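Local coordinates for protein multicopper oxidase (Pseudomonas thermotolerans, PDB 6VOW) that probably oxidises substrates, perhaps lignin-related phenols, at one copper and passes the electrons to a copper cluster that reduces oxygen to water, as in laccases, at residues L87-T92 with A142-R147; W134-E139 with H438-D443; D413-L416 with N420-A423. All coordinates share one frame; numbering follows the deposited sequence.

Contact 1: L87-T92 with A142-R147; sequences LDEPTT and ASQLGR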
ATOM      1  N   LEU A  87      -3.759   7.056  21.322  1.00 41.68           N
ATOM      2  CA  LEU A  87      -2.360   7.410  21.356  1.00 48.56           C
ATOM      3  C   LEU A  87      -2.251   8.692  22.111  1.00 54.69           C
ATOM      4  O   LEU A  87      -3.226   9.295  22.572  1.00 51.25           O
ATOM      5  CB  LEU A  87      -1.762   7.546  19.934  1.00 47.54           C
ATOM      6  CG  LEU A  87      -1.833   6.302  19.126  1.00 37.96           C
ATOM      7  CD1 LEU A  87      -1.508   6.627  17.701  1.00 49.25           C
ATOM      8  CD2 LEU A  87      -0.917   5.197  19.652  1.00 45.76           C
ATOM      9  N   ASP A  88      -1.019   9.106  22.250  1.00 45.01           N
ATOM     10  CA  ASP A  88      -0.739  10.283  23.008  1.00 46.75           C
ATOM     11  C   ASP A  88      -0.511  11.452  22.106  1.00 46.78           C
ATOM     12  O   ASP A  88      -0.127  12.446  22.595  1.00 50.94           O
ATOM     13  CB  ASP A  88       0.333  10.059  24.063  1.00 41.33           C
ATOM     14  CG  ASP A  88       1.719   9.731  23.495  1.00 49.61           C
ATOM     15  OD1 ASP A  88       2.066  10.067  22.297  1.00 60.69           O
ATOM     16  OD2 ASP A  88       2.477   9.116  24.311  1.00 53.44           O
ATOM     17  N   GLU A  89      -0.825  11.310  20.815  1.00 44.58           N
ATOM     18  CA  GLU A  89      -0.764  12.398  19.869  1.00 43.66           C
ATOM     19  C   GLU A  89      -1.770  12.253  18.698  1.00 41.55           C
ATOM     20  O   GLU A  89      -2.288  11.205  18.480  1.00 39.59           O
ATOM     21  CB  GLU A  89       0.638  12.498  19.278  1.00 54.15           C
ATOM     22  CG  GLU A  89       0.978  11.378  18.322  1.00 53.66           C
ATOM     23  CD  GLU A  89       2.454  11.378  17.964  1.00 51.32           C
ATOM     24  OE1 GLU A  89       3.287  11.724  18.791  1.00 60.11           O
ATOM     25  OE2 GLU A  89       2.801  11.053  16.875  1.00 49.60           O
ATOM     26  N   PRO A  90      -1.964  13.344  17.944  1.00 41.61           N
ATOM     27  CA  PRO A  90      -2.966  13.295  16.901  1.00 43.84           C
ATOM     28  C   PRO A  90      -2.679  12.264  15.800  1.00 46.89           C
ATOM     29  O   PRO A  90      -1.552  11.927  15.552  1.00 45.59           O
ATOM     30  CB  PRO A  90      -2.940  14.723  16.333  1.00 48.08           C
ATOM     31  CG  PRO A  90      -2.288  15.585  17.373  1.00 42.60           C
ATOM     32  CD  PRO A  90      -1.369  14.715  18.102  1.00 42.92           C
ATOM     33  N   THR A  91      -3.708  11.751  15.155  1.00 48.52           N
ATOM     34  CA  THR A  91      -3.514  10.806  14.058  1.00 41.00           C
ATOM     35  C   THR A  91      -4.752  10.902  13.176  1.00 47.06           C
ATOM     36  O   THR A  91      -5.723  11.547  13.522  1.00 40.08           O
ATOM     37  CB  THR A  91      -3.134   9.401  14.619  1.00 42.74           C
ATOM     38  OG1 THR A  91      -2.757   8.480  13.591  1.00 40.15           O
ATOM     39  CG2 THR A  91      -4.213   8.858  15.457  1.00 43.47           C
ATOM     40  N   THR A  92      -4.654  10.370  11.992  1.00 39.21           N
ATOM     41  CA  THR A  92      -5.789  10.191  11.145  1.00 36.57           C
ATOM     42  C   THR A  92      -5.620   8.735  10.635  1.00 42.53           C
ATOM     43  O   THR A  92      -4.656   8.036  10.999  1.00 36.28           O
ATOM     44  CB  THR A  92      -5.735  11.086   9.911  1.00 39.66           C
ATOM     45  OG1 THR A  92      -4.583  10.715   9.132  1.00 39.82           O
ATOM     46  CG2 THR A  92      -5.768  12.616  10.257  1.00 50.92           C
ATOM     47  N   ALA A 142       6.222   8.922   9.393  1.00 49.41           N
ATOM     48  CA  ALA A 142       7.437   8.077   9.567  1.00 47.94           C
ATOM     49  C   ALA A 142       7.436   7.403  10.910  1.00 41.17           C
ATOM     50  O   ALA A 142       7.627   6.163  11.054  1.00 44.35           O
ATOM     51  CB  ALA A 142       8.692   8.948   9.407  1.00 53.32           C
ATOM     52  N   SER A 143       7.196   8.241  11.906  1.00 38.68           N
ATOM     53  CA  SER A 143       7.100   7.774  13.274  1.00 45.87           C
ATOM     54  C   SER A 143       5.886   6.812  13.534  1.00 42.77           C
ATOM     55  O   SER A 143       6.014   5.699  14.116  1.00 54.24           O
ATOM     56  CB  SER A 143       7.037   9.019  14.193  1.00 48.32           C
ATOM     57  OG  SER A 143       6.951   8.550  15.517  1.00 49.72           O
ATOM     58  N   GLN A 144       4.720   7.251  13.143  1.00 39.36           N
ATOM     59  CA  GLN A 144       3.470   6.488  13.459  1.00 34.67           C
ATOM     60  C   GLN A 144       3.372   5.214  12.615  1.00 33.05           C
ATOM     61  O   GLN A 144       3.081   4.167  13.144  1.00 40.66           O
ATOM     62  CB  GLN A 144       2.247   7.367  13.340  1.00 33.66           C
ATOM     63  CG  GLN A 144       2.106   8.490  14.369  1.00 41.43           C
ATOM     64  CD  GLN A 144       0.755   9.217  14.389  1.00 44.57           C
ATOM     65  OE1 GLN A 144       0.562  10.101  15.200  1.00 52.85           O
ATOM     66  NE2 GLN A 144      -0.147   8.879  13.529  1.00 43.08           N
ATOM     67  N   LEU A 145       3.658   5.287  11.328  1.00 40.46           N
ATOM     68  CA  LEU A 145       3.774   4.071  10.513  1.00 40.58           C
ATOM     69  C   LEU A 145       4.922   3.236  10.989  1.00 43.90           C
ATOM     70  O   LEU A 145       4.777   2.037  11.126  1.00 38.80           O
ATOM     71  CB  LEU A 145       3.992   4.350   9.021  1.00 39.83           C
ATOM     72  CG  LEU A 145       2.756   4.743   8.187  1.00 39.58           C
ATOM     73  CD1 LEU A 145       2.473   6.213   8.263  1.00 50.41           C
ATOM     74  CD2 LEU A 145       2.928   4.439   6.720  1.00 48.93           C
ATOM     75  N   GLY A 146       6.053   3.887  11.251  1.00 39.38           N
ATOM     76  CA  GLY A 146       7.214   3.200  11.743  1.00 40.44           C
ATOM     77  C   GLY A 146       6.963   2.401  12.980  1.00 40.10           C
ATOM     78  O   GLY A 146       7.520   1.304  13.150  1.00 35.06           O
ATOM     79  N   ARG A 147       6.162   2.950  13.887  1.00 39.29           N
ATOM     80  CA  ARG A 147       5.909   2.229  15.121  1.00 41.94           C
ATOM     81  C   ARG A 147       4.861   1.153  15.045  1.00 37.53           C
ATOM     82  O   ARG A 147       4.586   0.520  16.038  1.00 38.61           O
ATOM     83  CB  ARG A 147       5.492   3.205  16.221  1.00 47.99           C
ATOM     84  CG  ARG A 147       6.663   3.675  17.037  1.00 61.17           C
ATOM     85  CD  ARG A 147       6.285   4.001  18.479  1.00 72.25           C
ATOM     86  NE  ARG A 147       7.196   5.057  18.876  1.00 59.52           N
ATOM     87  CZ  ARG A 147       7.117   6.294  18.403  1.00 58.25           C
ATOM     88  NH1 ARG A 147       6.143   6.655  17.550  1.00 58.10           N
ATOM     89  NH2 ARG A 147       8.037   7.137  18.730  1.00 53.57           N
TER

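Contact 2: W134-E139 with H438-D443; sequences WYHPHE and HCHVID. With CU (copper (II) ion), chain D; C2O (Cu-O-Cu linkage), chain B.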
ATOM      1  N   TRP A 134      -4.886  -0.822   1.957  1.00 35.23           N
ATOM      2  CA  TRP A 134      -4.421  -0.766   3.377  1.00 38.68           C
ATOM      3  C   TRP A 134      -4.714   0.582   3.942  1.00 33.83           C
ATOM      4  O   TRP A 134      -5.154   1.512   3.230  1.00 35.77           O
ATOM      5  CB  TRP A 134      -2.902  -1.114   3.531  1.00 36.86           C
ATOM      6  CG  TRP A 134      -1.933  -0.267   2.814  1.00 37.22           C
ATOM      7  CD1 TRP A 134      -1.881  -0.002   1.501  1.00 32.96           C
ATOM      8  CD2 TRP A 134      -0.867   0.436   3.418  1.00 30.65           C
ATOM      9  NE1 TRP A 134      -0.836   0.818   1.251  1.00 39.93           N
ATOM     10  CE2 TRP A 134      -0.176   1.065   2.423  1.00 33.92           C
ATOM     11  CE3 TRP A 134      -0.407   0.528   4.716  1.00 35.71           C
ATOM     12  CZ2 TRP A 134       0.910   1.862   2.681  1.00 34.57           C
ATOM     13  CZ3 TRP A 134       0.698   1.263   4.975  1.00 35.27           C
ATOM     14  CH2 TRP A 134       1.381   1.894   3.957  1.00 35.97           C
ATOM     15  N   TYR A 135      -4.406   0.711   5.200  1.00 34.12           N
ATOM     16  CA  TYR A 135      -4.688   1.926   5.930  1.00 40.97           C
ATOM     17  C   TYR A 135      -3.551   2.261   6.879  1.00 36.37           C
ATOM     18  O   TYR A 135      -2.915   1.383   7.492  1.00 39.92           O
ATOM     19  CB  TYR A 135      -6.023   1.733   6.687  1.00 37.24           C
ATOM     20  CG  TYR A 135      -6.019   0.675   7.766  1.00 36.23           C
ATOM     21  CD1 TYR A 135      -5.784   1.035   9.067  1.00 40.56           C
ATOM     22  CD2 TYR A 135      -6.324  -0.652   7.500  1.00 29.47           C
ATOM     23  CE1 TYR A 135      -5.779   0.123  10.097  1.00 31.02           C
ATOM     24  CE2 TYR A 135      -6.353  -1.585   8.549  1.00 37.28           C
ATOM     25  CZ  TYR A 135      -6.065  -1.150   9.852  1.00 39.23           C
ATOM     26  OH  TYR A 135      -6.023  -1.968  10.930  1.00 42.92           O
ATOM     27  N   HIS A 136      -3.384   3.544   7.071  1.00 38.00           N
ATOM     28  CA  HIS A 136      -2.306   4.022   7.902  1.00 43.12           C
ATOM     29  C   HIS A 136      -2.513   5.490   8.139  1.00 37.36           C
ATOM     30  O   HIS A 136      -3.340   6.075   7.511  1.00 31.60           O
ATOM     31  CB  HIS A 136      -0.960   3.806   7.181  1.00 39.79           C
ATOM     32  CG  HIS A 136      -0.878   4.495   5.869  1.00 39.01           C
ATOM     33  ND1 HIS A 136      -0.641   5.844   5.733  1.00 38.23           N
ATOM     34  CD2 HIS A 136      -1.023   4.006   4.620  1.00 40.08           C
ATOM     35  CE1 HIS A 136      -0.630   6.160   4.443  1.00 38.27           C
ATOM     36  NE2 HIS A 136      -0.840   5.047   3.745  1.00 37.64           N
ATOM     37  N   PRO A 137      -1.770   6.073   9.076  1.00 37.06           N
ATOM     38  CA  PRO A 137      -1.942   7.501   9.335  1.00 37.77           C
ATOM     39  C   PRO A 137      -1.400   8.282   8.262  1.00 35.98           C
ATOM     40  O   PRO A 137      -0.637   7.764   7.450  1.00 37.20           O
ATOM     41  CB  PRO A 137      -1.117   7.747  10.607  1.00 36.75           C
ATOM     42  CG  PRO A 137      -1.133   6.426  11.263  1.00 40.77           C
ATOM     43  CD  PRO A 137      -1.057   5.427  10.178  1.00 42.45           C
ATOM     44  N   HIS A 138      -1.815   9.536   8.248  1.00 37.86           N
ATOM     45  CA  HIS A 138      -1.205  10.519   7.392  1.00 38.94           C
ATOM     46  C   HIS A 138      -0.747  11.751   8.181  1.00 43.49           C
ATOM     47  O   HIS A 138      -0.805  12.846   7.695  1.00 47.36           O
ATOM     48  CB  HIS A 138      -2.181  10.901   6.334  1.00 43.06           C
ATOM     49  CG  HIS A 138      -1.552  10.981   5.020  1.00 42.11           C
ATOM     50  ND1 HIS A 138      -0.789  12.062   4.657  1.00 56.93           N
ATOM     51  CD2 HIS A 138      -1.440  10.069   4.038  1.00 40.89           C
ATOM     52  CE1 HIS A 138      -0.291  11.852   3.456  1.00 53.33           C
ATOM     53  NE2 HIS A 138      -0.692  10.665   3.059  1.00 55.20           N
ATOM     54  N   GLU A 139      -0.284  11.501   9.397  1.00 43.43           N
ATOM     55  CA  GLU A 139       0.103  12.499  10.352  1.00 45.37           C
ATOM     56  C   GLU A 139       1.270  11.866  11.050  1.00 48.80           C
ATOM     57  O   GLU A 139       1.149  10.719  11.442  1.00 47.77           O
ATOM     58  CB  GLU A 139      -1.023  12.785  11.371  1.00 51.49           C
ATOM     59  CG  GLU A 139      -0.650  13.793  12.484  1.00 66.86           C
ATOM     60  CD  GLU A 139      -1.188  15.230  12.327  1.00 73.49           C
ATOM     61  OE1 GLU A 139      -1.463  15.897  13.365  1.00 83.51           O
ATOM     62  OE2 GLU A 139      -1.308  15.720  11.192  1.00 77.12           O
ATOM     63  N   HIS A 438       2.564  11.721  -3.790  1.00 38.60           N
ATOM     64  CA  HIS A 438       3.796  11.623  -3.075  1.00 37.76           C
ATOM     65  C   HIS A 438       4.518  10.262  -3.199  1.00 47.01           C
ATOM     66  O   HIS A 438       3.945   9.196  -3.568  1.00 43.46           O
ATOM     67  CB  HIS A 438       3.570  12.050  -1.620  1.00 43.63           C
ATOM     68  CG  HIS A 438       2.851  11.019  -0.828  1.00 44.98           C
ATOM     69  ND1 HIS A 438       3.484   9.913  -0.331  1.00 56.72           N
ATOM     70  CD2 HIS A 438       1.539  10.848  -0.566  1.00 61.11           C
ATOM     71  CE1 HIS A 438       2.614   9.134   0.269  1.00 57.55           C
ATOM     72  NE2 HIS A 438       1.433   9.682   0.138  1.00 56.10           N
ATOM     73  N   CYS A 439       5.824  10.302  -2.896  1.00 49.34           N
ATOM     74  CA  CYS A 439       6.586   9.091  -2.848  1.00 43.28           C
ATOM     75  C   CYS A 439       6.136   8.433  -1.564  1.00 42.65           C
ATOM     76  O   CYS A 439       5.939   9.115  -0.523  1.00 38.81           O
ATOM     77  CB  CYS A 439       8.087   9.331  -2.797  1.00 52.04           C
ATOM     78  SG  CYS A 439       8.946   7.800  -2.353  1.00 46.27           S
ATOM     79  N   HIS A 440       5.949   7.122  -1.619  1.00 41.37           N
ATOM     80  CA  HIS A 440       5.471   6.378  -0.422  1.00 38.86           C
ATOM     81  C   HIS A 440       6.603   5.759   0.471  1.00 44.77           C
ATOM     82  O   HIS A 440       6.366   4.887   1.361  1.00 46.07           O
ATOM     83  CB  HIS A 440       4.396   5.389  -0.850  1.00 37.65           C
ATOM     84  CG  HIS A 440       3.295   5.263   0.174  1.00 42.87           C
ATOM     85  ND1 HIS A 440       3.505   4.657   1.395  1.00 50.51           N
ATOM     86  CD2 HIS A 440       2.026   5.754   0.203  1.00 46.22           C
ATOM     87  CE1 HIS A 440       2.403   4.764   2.121  1.00 54.48           C
ATOM     88  NE2 HIS A 440       1.484   5.402   1.410  1.00 53.08           N
ATOM     89  N   VAL A 441       7.837   6.233   0.230  1.00 44.24           N
ATOM     90  CA  VAL A 441       8.975   5.968   1.113  1.00 42.40           C
ATOM     91  C   VAL A 441       8.759   7.125   2.024  1.00 43.37           C
ATOM     92  O   VAL A 441       8.793   8.314   1.575  1.00 45.01           O
ATOM     93  CB  VAL A 441      10.336   6.032   0.393  1.00 45.87           C
ATOM     94  CG1 VAL A 441      11.471   6.068   1.391  1.00 44.64           C
ATOM     95  CG2 VAL A 441      10.535   4.782  -0.489  1.00 40.66           C
ATOM     96  N   ILE A 442       8.415   6.786   3.267  1.00 39.54           N
ATOM     97  CA  ILE A 442       7.818   7.776   4.174  1.00 50.20           C
ATOM     98  C   ILE A 442       8.779   8.918   4.487  1.00 46.85           C
ATOM     99  O   ILE A 442       8.381  10.065   4.556  1.00 60.37           O
ATOM    100  CB  ILE A 442       7.293   7.147   5.492  1.00 52.51           C
ATOM    101  CG1 ILE A 442       6.309   5.974   5.239  1.00 51.61           C
ATOM    102  CG2 ILE A 442       6.681   8.236   6.370  1.00 56.74           C
ATOM    103  CD1 ILE A 442       5.038   6.371   4.459  1.00 47.52           C
ATOM    104  N   ASP A 443      10.037   8.595   4.647  1.00 58.54           N
ATOM    105  CA  ASP A 443      11.158   9.580   4.613  1.00 56.71           C
ATOM    106  C   ASP A 443      11.214  10.555   3.486  1.00 51.25           C
ATOM    107  O   ASP A 443      11.454  11.714   3.709  1.00 66.83           O
ATOM    108  CB  ASP A 443      12.461   8.806   4.502  1.00 56.65           C
ATOM    109  CG  ASP A 443      13.046   8.553   5.786  1.00 67.53           C
ATOM    110  OD1 ASP A 443      12.342   8.670   6.800  1.00 73.93           O
ATOM    111  OD2 ASP A 443      14.241   8.272   5.794  1.00 82.65           O
TER
HETATM  112 CU    CU D 503      11.030   8.331  -2.889  1.00 51.46          CU
HETATM  113 CU2  C2O B 501      -0.499   4.979   1.768  1.00 46.92          CU
HETATM  114 CU3  C2O B 501      -0.553   9.538   1.170  1.00 49.24          CU
HETATM  115  O1  C2O B 501      -0.441   7.245   1.334  1.00 42.25           O

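Contact 3: D413-L416 with N420-A423; sequences DTYL and NETA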
ATOM      1  N   ASP A 413      -2.783   2.747  -7.812  1.00 43.14           N
ATOM      2  CA  ASP A 413      -2.646   4.005  -7.077  1.00 43.17           C
ATOM      3  C   ASP A 413      -1.136   4.328  -6.892  1.00 56.33           C
ATOM      4  O   ASP A 413      -0.735   5.436  -6.431  1.00 61.25           O
ATOM      5  CB  ASP A 413      -3.374   3.918  -5.727  1.00 40.86           C
ATOM      6  CG  ASP A 413      -2.941   2.691  -4.879  1.00 57.89           C
ATOM      7  OD1 ASP A 413      -1.752   2.651  -4.484  1.00 65.11           O
ATOM      8  OD2 ASP A 413      -3.767   1.757  -4.591  1.00 64.00           O
ATOM      9  N   THR A 414      -0.280   3.373  -7.279  1.00 46.31           N
ATOM     10  CA  THR A 414       1.154   3.544  -7.103  1.00 48.16           C
ATOM     11  C   THR A 414       1.994   3.016  -8.214  1.00 46.16           C
ATOM     12  O   THR A 414       1.752   1.965  -8.698  1.00 43.66           O
ATOM     13  CB  THR A 414       1.527   2.954  -5.759  1.00 43.21           C
ATOM     14  OG1 THR A 414       0.795   3.726  -4.844  1.00 44.65           O
ATOM     15  CG2 THR A 414       3.012   3.174  -5.374  1.00 52.24           C
ATOM     16  N   TYR A 415       2.985   3.783  -8.621  1.00 46.16           N
ATOM     17  CA  TYR A 415       3.947   3.299  -9.595  1.00 49.86           C
ATOM     18  C   TYR A 415       5.345   3.384  -8.998  1.00 48.24           C
ATOM     19  O   TYR A 415       5.768   4.432  -8.537  1.00 46.83           O
ATOM     20  CB  TYR A 415       3.943   4.093 -10.886  1.00 46.29           C
ATOM     21  CG  TYR A 415       4.853   3.458 -11.896  1.00 54.73           C
ATOM     22  CD1 TYR A 415       4.567   2.156 -12.358  1.00 53.70           C
ATOM     23  CD2 TYR A 415       6.008   4.103 -12.385  1.00 50.19           C
ATOM     24  CE1 TYR A 415       5.380   1.516 -13.259  1.00 52.86           C
ATOM     25  CE2 TYR A 415       6.849   3.448 -13.317  1.00 49.71           C
ATOM     26  CZ  TYR A 415       6.518   2.152 -13.763  1.00 56.23           C
ATOM     27  OH  TYR A 415       7.283   1.407 -14.696  1.00 58.92           O
ATOM     28  N   LEU A 416       6.064   2.284  -9.028  1.00 46.88           N
ATOM     29  CA  LEU A 416       7.444   2.258  -8.507  1.00 47.93           C
ATOM     30  C   LEU A 416       8.397   2.806  -9.603  1.00 46.94           C
ATOM     31  O   LEU A 416       8.773   2.124 -10.608  1.00 50.76           O
ATOM     32  CB  LEU A 416       7.800   0.819  -8.011  1.00 44.23           C
ATOM     33  CG  LEU A 416       9.129   0.570  -7.333  1.00 43.02           C
ATOM     34  CD1 LEU A 416       9.363   1.418  -6.096  1.00 46.58           C
ATOM     35  CD2 LEU A 416       9.245  -0.895  -6.997  1.00 44.13           C
ATOM     36  N   ASN A 420      16.281   6.988 -12.641  1.00 66.72           N
ATOM     37  CA  ASN A 420      16.251   7.673 -13.932  1.00 63.91           C
ATOM     38  C   ASN A 420      15.140   7.232 -14.852  1.00 64.36           C
ATOM     39  O   ASN A 420      15.279   7.305 -16.044  1.00 65.63           O
ATOM     40  CB  ASN A 420      17.583   7.504 -14.647  1.00 66.01           C
ATOM     41  CG  ASN A 420      18.633   8.486 -14.189  1.00 79.93           C
ATOM     42  OD1 ASN A 420      18.433   9.318 -13.276  1.00 79.80           O
ATOM     43  ND2 ASN A 420      19.808   8.368 -14.808  1.00 85.50           N
ATOM     44  N   GLU A 421      14.032   6.758 -14.319  1.00 65.82           N
ATOM     45  CA  GLU A 421      12.980   6.283 -15.187  1.00 58.14           C
ATOM     46  C   GLU A 421      12.031   7.450 -15.570  1.00 60.05           C
ATOM     47  O   GLU A 421      11.686   8.306 -14.740  1.00 55.99           O
ATOM     48  CB  GLU A 421      12.232   5.131 -14.512  1.00 67.63           C
ATOM     49  CG  GLU A 421      11.036   4.617 -15.291  1.00 58.04           C
ATOM     50  CD  GLU A 421      10.288   3.455 -14.637  1.00 65.72           C
ATOM     51  OE1 GLU A 421      10.621   2.941 -13.497  1.00 54.12           O
ATOM     52  OE2 GLU A 421       9.322   3.040 -15.331  1.00 71.25           O
ATOM     53  N   THR A 422      11.593   7.481 -16.833  1.00 62.06           N
ATOM     54  CA  THR A 422      10.431   8.324 -17.205  1.00 66.06           C
ATOM     55  C   THR A 422       9.243   7.436 -17.562  1.00 68.16           C
ATOM     56  O   THR A 422       9.256   6.815 -18.629  1.00 61.39           O
ATOM     57  CB  THR A 422      10.685   9.268 -18.381  1.00 62.36           C
ATOM     58  OG1 THR A 422      11.581  10.314 -17.970  1.00 64.21           O
ATOM     59  CG2 THR A 422       9.361   9.894 -18.867  1.00 62.29           C
ATOM     60  N   ALA A 423       8.218   7.423 -16.691  1.00 65.94           N
ATOM     61  CA  ALA A 423       6.963   6.671 -16.934  1.00 63.22           C
ATOM     62  C   ALA A 423       5.716   7.580 -17.229  1.00 61.74           C
ATOM     63  O   ALA A 423       5.573   8.743 -16.774  1.00 54.75           O
ATOM     64  CB  ALA A 423       6.717   5.679 -15.801  1.00 59.70           C
TER

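Contact 1: L87-T92 with A142-R147
Gln-144 reaches out from the helix 141-146 and sets its amide against the loop 87-92, beside Glu-89, Pro-90 and Thr-91. Nearly all of the contact is carried by this one side chain. CG lies anti to the carbonyl carbon (chi1 -68°) and the chain is extended beyond it, which together carry the amide across to the loop backbone. The amide end lies close to Pro-90 O and Thr-91 OG1. Its orientation is doubtful, because oxygen and nitrogen are probably interchanged in the model, so the bonds it makes are left open. This end is the tight part. Thr-91 and Gln-144 are both buried here, and Pro-137 packs on each of them.

Glu-89 is partly exposed and marks the more open side. Its side chain approaches from the opposite direction, and its carboxylate plane stands 36° from the amide plane. Glu-89 OE2 is modelled 3.0 Å from Gln-144 OE1, a pair left undecided by the same doubt. OE2 also has a weak hydrogen bond to Ser-140 OG. Arg-147 is partly exposed too. Its NH1 donates to Ser-143 OG at 2.9 Å, with the acceptor tilted out of the guanidinium plane. The opposite charges of Glu-89 OE2 and Arg-147 NH1 are 5.6 Å apart and do not pair. Trp-60 lies against this side, touching Glu-89 and Gln-144 and making a cation-pi pair with Arg-147.

The loop leads into strand 94-96, which carries His-94 and His-96. The contact therefore packs the short helix after strand 131-136 against the loop before a ligand-bearing strand, within the copper-binding N-terminal cupredoxin domain of a multicopper oxidase.

Contact 2: W134-E139 with H438-D443
His-136 and His-440 bring their NE2 atoms within 3.3 Å of each other without a hydrogen bond, because both bind the same copper. CU2 of the Cu-O-Cu linkage is held by His-136 NE2 at 2.0 Å and by His-440 NE2 at 2.1 Å. The second copper, CU3, is bound by His-138 NE2 and His-438 NE2, each at 2.2 Å. The bridging oxygen O1 sits at the ring edges of His-136 and His-438, in plane. His-96 completes the ligands of CU2 and His-393 those of CU3.

Each segment thus gives one histidine to each copper. This is the His-X-His pattern of the trinuclear cluster of multicopper oxidases, built between the N-terminal and C-terminal cupredoxin domains. In 438-443 the middle residue is Cys-439, whose SG binds the separate type 1 copper at 2.2 Å. The His-Cys-His run is the usual electron path from that copper to the cluster.

Backbone oxygens fix the rotation of two rings. With His-136 CG between the backbone N and the carbonyl carbon (chi1 59°), the ring presents NE2 to CU2 while ND1 turns back to donate, in the ring plane, to Pro-137 O at 2.6 Å. His-438 ND1 donates likewise to Cys-439 O, from above that carbonyl plane. Trp-134 and His-440 approach from opposite directions and meet obliquely, with Trp-134 CZ2 3.3 Å from His-440 CE1 and the ring planes 56° apart.

Contact 3: D413-L416 with N420-A423
Tyr-415 meets Glu-421 and Ala-423, and these three residues bury most of the surface in the contact. The CB of Tyr-415 is directed toward 420-423, with CG anti to the backbone N (chi1 -174°). This carries the ring across to Glu-421 and Ala-423. Tyr-415 OH donates to Glu-421 OE2 at 2.7 Å, although the position of OE2 is less sure. That oxygen lies in the ring plane, at the edge. The carboxylate itself is turned 77° from the ring. The fully extended Glu-421 chain comes from the opposite direction to the tyrosine. Its other oxygen, OE1, accepts from Gly-418 N in the short connection between the strands, so the carboxylate appears to link the ring to that connection.

Ala-423 supplies the apolar part. Its CB lies 3.3 Å from Tyr-415 CE2, a close fit. Phe-397 and Val-399 also pack on the ring. Replacing Tyr-415 with an alanine would probably leave Glu-421 OE2 without this hydroxyl donor and open a gap beside Ala-423 CB.

Strands 414-417 and 422-428 belong to different sheets. The chain crosses here from one sheet to the other, and Tyr-415 packs across the beta sandwich of the C-terminal cupredoxin domain.

Contact 2 supplies four of the histidines of the copper cluster, and the other contacts lie on different sides of it. Contact 1 is next to contact 2, with centres 11 Å apart. They touch where Thr-92 OG1 and His-138 N lie 3.1 Å apart, probably hydrogen-bonded, which ties the loop to a cluster ligand. Ala-142 also packs on Ile-442, so contact 1 meets both segments of contact 2. Contact 3 is centred 17 Å from contact 2, and their nearest atoms stay about 5 Å apart. It reaches the cluster indirectly, through the Asp-413 hydrogen bond to His-96. The Leu-416 side chain is about 8 Å from the copper bound by Cys-439. Contacts 1 and 3 are 28 Å apart between centres.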